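Local atomic coordinates of putative iron-regulated protein A (Parabacteroides distasonis ATCC 8503, PDB entry 4ECG), a protein that binds calcium ions and, as a member of the imelysin-like (peptidase M75) family, may act as an iron-regulated metalloendopeptidase. Residues T53-T56 / A57-N60; L74-A77 / C78-W81. All coordinates share one frame; numbering follows the deposited sequence.

Interaction 1. Residues T53-T56 / A57-N60; sequences TKMT and AYKN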
ATOM      1  N   THR A  53       9.677  -9.486   8.496  1.00 52.24           N
ATOM      2  CA  THR A  53       9.990  -9.571   9.925  1.00 51.46           C
ATOM      3  C   THR A  53       8.695  -9.292  10.694  1.00 50.24           C
ATOM      4  O   THR A  53       8.324 -10.065  11.561  1.00 48.95           O
ATOM      5  CB  THR A  53      11.142  -8.622  10.354  1.00 53.61           C
ATOM      6  OG1 THR A  53      12.361  -8.967   9.665  1.00 52.80           O
ATOM      7  CG2 THR A  53      11.373  -8.682  11.864  1.00 49.62           C
ATOM      8  N   LYS A  54       7.974  -8.230  10.335  1.00 49.44           N
ATOM      9  CA  LYS A  54       6.790  -7.844  11.084  1.00 49.02           C
ATOM     10  C   LYS A  54       5.639  -8.837  10.857  1.00 50.18           C
ATOM     11  O   LYS A  54       4.812  -9.036  11.763  1.00 48.80           O
ATOM     12  CB  LYS A  54       6.315  -6.418  10.749  1.00 53.23           C
ATOM     13  CG  LYS A  54       7.337  -5.285  10.826  1.00 56.03           C
ATOM     14  CD  LYS A  54       7.377  -4.622  12.170  1.00 61.68           C
ATOM     15  CE  LYS A  54       8.479  -3.559  12.299  1.00 62.43           C
ATOM     16  NZ  LYS A  54       8.070  -2.323  11.600  1.00 62.85           N
HETATM   17  N   MSE A  55       5.578  -9.452   9.665  1.00 49.19           N
HETATM   18  CA  MSE A  55       4.559 -10.467   9.367  1.00 47.38           C
HETATM   19  C   MSE A  55       4.783 -11.764  10.153  1.00 47.70           C
HETATM   20  O   MSE A  55       3.849 -12.362  10.623  1.00 52.73           O
HETATM   21  CB  MSE A  55       4.449 -10.749   7.863  1.00 44.89           C
HETATM   22  CG  MSE A  55       3.254 -11.596   7.478  1.00 44.01           C
HETATM   23 SE   MSE A  55       1.523 -10.675   7.809  0.75 38.25          SE
HETATM   24  CE  MSE A  55       1.477  -9.699   6.164  1.00 38.36           C
ATOM     25  N   THR A  56       6.009 -12.188  10.279  1.00 50.20           N
ATOM     26  CA  THR A  56       6.356 -13.279  11.165  1.00 52.58           C
ATOM     27  C   THR A  56       5.985 -12.957  12.620  1.00 53.07           C
ATOM     28  O   THR A  56       5.421 -13.800  13.284  1.00 57.79           O
ATOM     29  CB  THR A  56       7.843 -13.674  10.993  1.00 52.96           C
ATOM     30  OG1 THR A  56       8.116 -13.917   9.583  1.00 47.80           O
ATOM     31  CG2 THR A  56       8.246 -14.944  11.910  1.00 51.58           C
ATOM     32  N   ALA A  57       6.206 -11.741  13.114  1.00 54.48           N
ATOM     33  CA  ALA A  57       5.752 -11.404  14.496  1.00 50.19           C
ATOM     34  C   ALA A  57       4.224 -11.442  14.572  1.00 52.51           C
ATOM     35  O   ALA A  57       3.621 -11.963  15.550  1.00 51.57           O
ATOM     36  CB  ALA A  57       6.251 -10.055  14.947  1.00 46.12           C
ATOM     37  N   TYR A  58       3.582 -10.935  13.527  1.00 50.86           N
ATOM     38  CA  TYR A  58       2.135 -10.944  13.509  1.00 47.75           C
ATOM     39  C   TYR A  58       1.545 -12.374  13.570  1.00 50.11           C
ATOM     40  O   TYR A  58       0.636 -12.614  14.353  1.00 49.40           O
ATOM     41  CB  TYR A  58       1.592 -10.181  12.335  1.00 45.21           C
ATOM     42  CG  TYR A  58       0.135 -10.480  12.102  1.00 45.06           C
ATOM     43  CD1 TYR A  58      -0.869  -9.826  12.794  1.00 45.57           C
ATOM     44  CD2 TYR A  58      -0.240 -11.408  11.148  1.00 43.62           C
ATOM     45  CE1 TYR A  58      -2.230 -10.142  12.556  1.00 46.56           C
ATOM     46  CE2 TYR A  58      -1.568 -11.694  10.878  1.00 47.20           C
ATOM     47  CZ  TYR A  58      -2.551 -11.088  11.586  1.00 44.64           C
ATOM     48  OH  TYR A  58      -3.792 -11.506  11.303  1.00 45.08           O
ATOM     49  N   LYS A  59       2.069 -13.320  12.788  1.00 50.05           N
ATOM     50  CA  LYS A  59       1.532 -14.688  12.759  1.00 50.24           C
ATOM     51  C   LYS A  59       1.806 -15.372  14.122  1.00 50.65           C
ATOM     52  O   LYS A  59       0.912 -16.013  14.663  1.00 51.05           O
ATOM     53  CB  LYS A  59       2.057 -15.456  11.523  1.00 53.67           C
ATOM     54  CG  LYS A  59       2.164 -16.967  11.590  1.00 60.85           C
ATOM     55  CD  LYS A  59       0.812 -17.607  11.313  1.00 67.83           C
ATOM     56  CE  LYS A  59       0.886 -19.125  11.466  1.00 73.08           C
ATOM     57  NZ  LYS A  59      -0.492 -19.621  11.721  1.00 71.08           N
ATOM     58  N   ASN A  60       2.995 -15.169  14.700  1.00 49.73           N
ATOM     59  CA  ASN A  60       3.312 -15.679  16.046  1.00 51.78           C
ATOM     60  C   ASN A  60       2.383 -15.092  17.103  1.00 48.46           C
ATOM     61  O   ASN A  60       1.929 -15.830  17.960  1.00 46.72           O
ATOM     62  CB  ASN A  60       4.793 -15.482  16.444  1.00 56.28           C
ATOM     63  CG  ASN A  60       5.740 -16.319  15.588  1.00 58.19           C
ATOM     64  OD1 ASN A  60       5.391 -17.415  15.187  1.00 61.70           O
ATOM     65  ND2 ASN A  60       6.905 -15.783  15.266  1.00 59.70           N
TER

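Interaction 2. Residues L74-A77 / C78-W81; sequences LADA and CDAW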
ATOM      1  N   LEU A  74      -4.673 -10.989  22.437  1.00 43.97           N
ATOM      2  CA  LEU A  74      -5.464 -10.365  21.411  1.00 44.05           C
ATOM      3  C   LEU A  74      -4.990  -8.942  21.130  1.00 47.03           C
ATOM      4  O   LEU A  74      -4.701  -8.614  19.965  1.00 46.71           O
ATOM      5  CB  LEU A  74      -6.948 -10.329  21.797  1.00 44.04           C
ATOM      6  CG  LEU A  74      -7.914  -9.761  20.706  1.00 43.33           C
ATOM      7  CD1 LEU A  74      -7.840 -10.426  19.322  1.00 43.92           C
ATOM      8  CD2 LEU A  74      -9.343  -9.833  21.154  1.00 41.54           C
ATOM      9  N   ALA A  75      -4.929  -8.112  22.179  1.00 47.06           N
ATOM     10  CA  ALA A  75      -4.402  -6.733  22.050  1.00 48.31           C
ATOM     11  C   ALA A  75      -3.060  -6.739  21.343  1.00 47.91           C
ATOM     12  O   ALA A  75      -2.837  -5.884  20.451  1.00 47.55           O
ATOM     13  CB  ALA A  75      -4.297  -6.018  23.423  1.00 45.13           C
ATOM     14  N   ASP A  76      -2.179  -7.701  21.707  1.00 49.81           N
ATOM     15  CA  ASP A  76      -0.834  -7.832  21.051  1.00 51.12           C
ATOM     16  C   ASP A  76      -0.941  -8.233  19.562  1.00 51.23           C
ATOM     17  O   ASP A  76      -0.173  -7.737  18.719  1.00 49.28           O
ATOM     18  CB  ASP A  76       0.084  -8.842  21.756  1.00 58.19           C
ATOM     19  CG  ASP A  76       0.644  -8.344  23.122  1.00 64.61           C
ATOM     20  OD1 ASP A  76       0.441  -7.158  23.499  1.00 71.13           O
ATOM     21  OD2 ASP A  76       1.313  -9.167  23.807  1.00 64.19           O
ATOM     22  N   ALA A  77      -1.894  -9.105  19.248  1.00 47.79           N
ATOM     23  CA  ALA A  77      -2.135  -9.500  17.860  1.00 48.44           C
ATOM     24  C   ALA A  77      -2.623  -8.300  17.048  1.00 46.24           C
ATOM     25  O   ALA A  77      -2.151  -8.048  15.928  1.00 43.49           O
ATOM     26  CB  ALA A  77      -3.120 -10.638  17.783  1.00 41.55           C
ATOM     27  N   CYS A  78      -3.500  -7.512  17.655  1.00 47.99           N
ATOM     28  CA  CYS A  78      -4.010  -6.293  17.022  1.00 44.30           C
ATOM     29  C   CYS A  78      -2.923  -5.272  16.752  1.00 43.82           C
ATOM     30  O   CYS A  78      -2.888  -4.657  15.679  1.00 42.46           O
ATOM     31  CB  CYS A  78      -5.129  -5.675  17.878  1.00 43.85           C
ATOM     32  SG  CYS A  78      -6.708  -6.585  17.919  1.00 45.97           S
ATOM     33  N   ASP A  79      -2.041  -5.051  17.723  1.00 47.35           N
ATOM     34  CA  ASP A  79      -0.897  -4.152  17.548  1.00 46.55           C
ATOM     35  C   ASP A  79      -0.022  -4.675  16.392  1.00 50.52           C
ATOM     36  O   ASP A  79       0.400  -3.911  15.501  1.00 51.61           O
ATOM     37  CB  ASP A  79      -0.021  -4.085  18.818  1.00 55.52           C
ATOM     38  CG  ASP A  79      -0.698  -3.329  20.023  1.00 60.01           C
ATOM     39  OD1 ASP A  79      -1.746  -2.689  19.809  1.00 60.11           O
ATOM     40  OD2 ASP A  79      -0.138  -3.369  21.177  1.00 63.64           O
ATOM     41  N   ALA A  80       0.274  -5.968  16.420  1.00 46.65           N
ATOM     42  CA  ALA A  80       1.122  -6.584  15.399  1.00 46.95           C
ATOM     43  C   ALA A  80       0.483  -6.444  13.977  1.00 44.00           C
ATOM     44  O   ALA A  80       1.173  -6.231  12.998  1.00 47.74           O
ATOM     45  CB  ALA A  80       1.446  -8.043  15.770  1.00 41.42           C
ATOM     46  N   TRP A  81      -0.833  -6.489  13.883  1.00 43.04           N
ATOM     47  CA  TRP A  81      -1.545  -6.322  12.602  1.00 40.37           C
ATOM     48  C   TRP A  81      -1.277  -4.950  12.054  1.00 42.74           C
ATOM     49  O   TRP A  81      -0.891  -4.791  10.866  1.00 45.62           O
ATOM     50  CB  TRP A  81      -3.057  -6.546  12.809  1.00 40.73           C
ATOM     51  CG  TRP A  81      -3.890  -6.412  11.575  1.00 41.15           C
ATOM     52  CD1 TRP A  81      -4.255  -7.414  10.687  1.00 40.30           C
ATOM     53  CD2 TRP A  81      -4.435  -5.179  10.992  1.00 41.36           C
ATOM     54  NE1 TRP A  81      -4.978  -6.896   9.648  1.00 38.81           N
ATOM     55  CE2 TRP A  81      -5.118  -5.568   9.781  1.00 40.87           C
ATOM     56  CE3 TRP A  81      -4.428  -3.849  11.355  1.00 45.96           C
ATOM     57  CZ2 TRP A  81      -5.758  -4.650   8.978  1.00 45.50           C
ATOM     58  CZ3 TRP A  81      -5.086  -2.922  10.541  1.00 42.69           C
ATOM     59  CH2 TRP A  81      -5.725  -3.315   9.378  1.00 43.23           C
TER

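Interaction 1. Residues T53-T56 / A57-N60
Met55 and Tyr58, three residues apart on helix 29-68, lie side by side and point the same way. Met55 is a selenomethionine. Its selenium comes to 3.8 Å from CD2 of Tyr58, the ring atom on its side. SE lies 4.9 Å from the centroid of the Tyr58 ring and 55° off the ring normal. This is an oblique Met-aromatic contact. Both side chains leave the helix with CG anti to the backbone N (chi1 -170° for Met55), and the bend at chi2 of Met55 (66°) sets SE beside the ring.

This is the tightly packed face. Met184 of helix 171-196 touches both side chains, while helix 147-155 sets Phe148 against Met55 and Ala151 and Leu155 against Tyr58. The hydroxyl of Tyr58 is not left bare in this buried place: OH is hydrogen-bonded to OG of Ser181.

The other flank is looser. Thr53, Ala57 and Asn60 are exposed. CG2 of Thr56 runs alongside the amide of Asn60, 3.7 Å from ND2. OG1 of Thr56 turns back to the carbonyl of Leu52, one turn earlier, and Lys54 and Lys59 make salt bridges with Asp50 and Asp63 of the same helix, each four residues away.

Regular i to i+4 backbone bonds tie each turn to the next beneath both flanks. Lys59 N donates to Met55 O at 3.0 Å, and Asn60 N donates to Thr56 O at 3.1 Å. The chemistry is that of an amphipathic helix: a polarisable methionine side chain, here with selenium in place of sulfur, meets an aromatic ring in the interior, while threonine hydroxyls and lysine ammonium groups find partners along the same helix.

Interaction 2. Residues L74-A77 / C78-W81
Leu74 and Cys78 meet in an i to i+4 contact along one face of helix 71-89, the helix that directly follows helix 29-68 in the chain. The contact is local. CD1 of Leu74 approaches SG of Cys78 to 4.2 Å, a loose apolar touch. The thiol sits beside its own backbone N (chi1 -71°), which turns SG back toward the preceding turn, 3.5 Å from Leu74 O. The same carbonyl accepts the backbone bond from Cys78 N at 2.8 Å. Leu155 of helix 147-155 touches both side chains, and Phe65 of helix 29-68 also reaches Leu74.

Trp81 continues the buried face one turn on. Its backbone N donates to Ala77 O at 2.9 Å. With CG anti to the backbone N, the indole leads away from Ala77 and into the interior. There NE1 is hydrogen-bonded to the carbonyl of Phe148, and the rings of Phe148 and Phe156 make edge-to-face contacts with the indole. Bond and rings together would limit its rotation.

The outer face is acidic. OD1 of Asp76 and OD2 of Asp79 are 4.5 Å apart, both residues are exposed, and the like charges probably repel mildly. The Asp79 carboxylate also lies over the preceding turn, with OD1 3.4 Å from Ala75 O, a pair of acceptors.

Leucine, cysteine and tryptophan inside and aspartates outside make this a typical amphipathic helix of an alpha-helical bundle, here in the imelysin-like fold.

Interaction 1 comes first in the chain, on helix 29-68, and interaction 2 follows on helix 71-89. The two helices are consecutive, and the centres of the contacts are about 10 Å apart, on the same side of the chain's centre. They touch directly through Tyr58: its CD1 lies 3.5 Å from Trp81 N, and its CA lies 3.7 Å from Ala80 CB. Helix 147-155 packs against both, with Phe148 and Leu155 reaching side chains of each. The side chain of Asp109, a calcium ligand, lies about 9 Å from that of Met55 and about 6 Å from that of Trp81. The consecutive helices thus share one helical core of the imelysin-like fold, close to a calcium site.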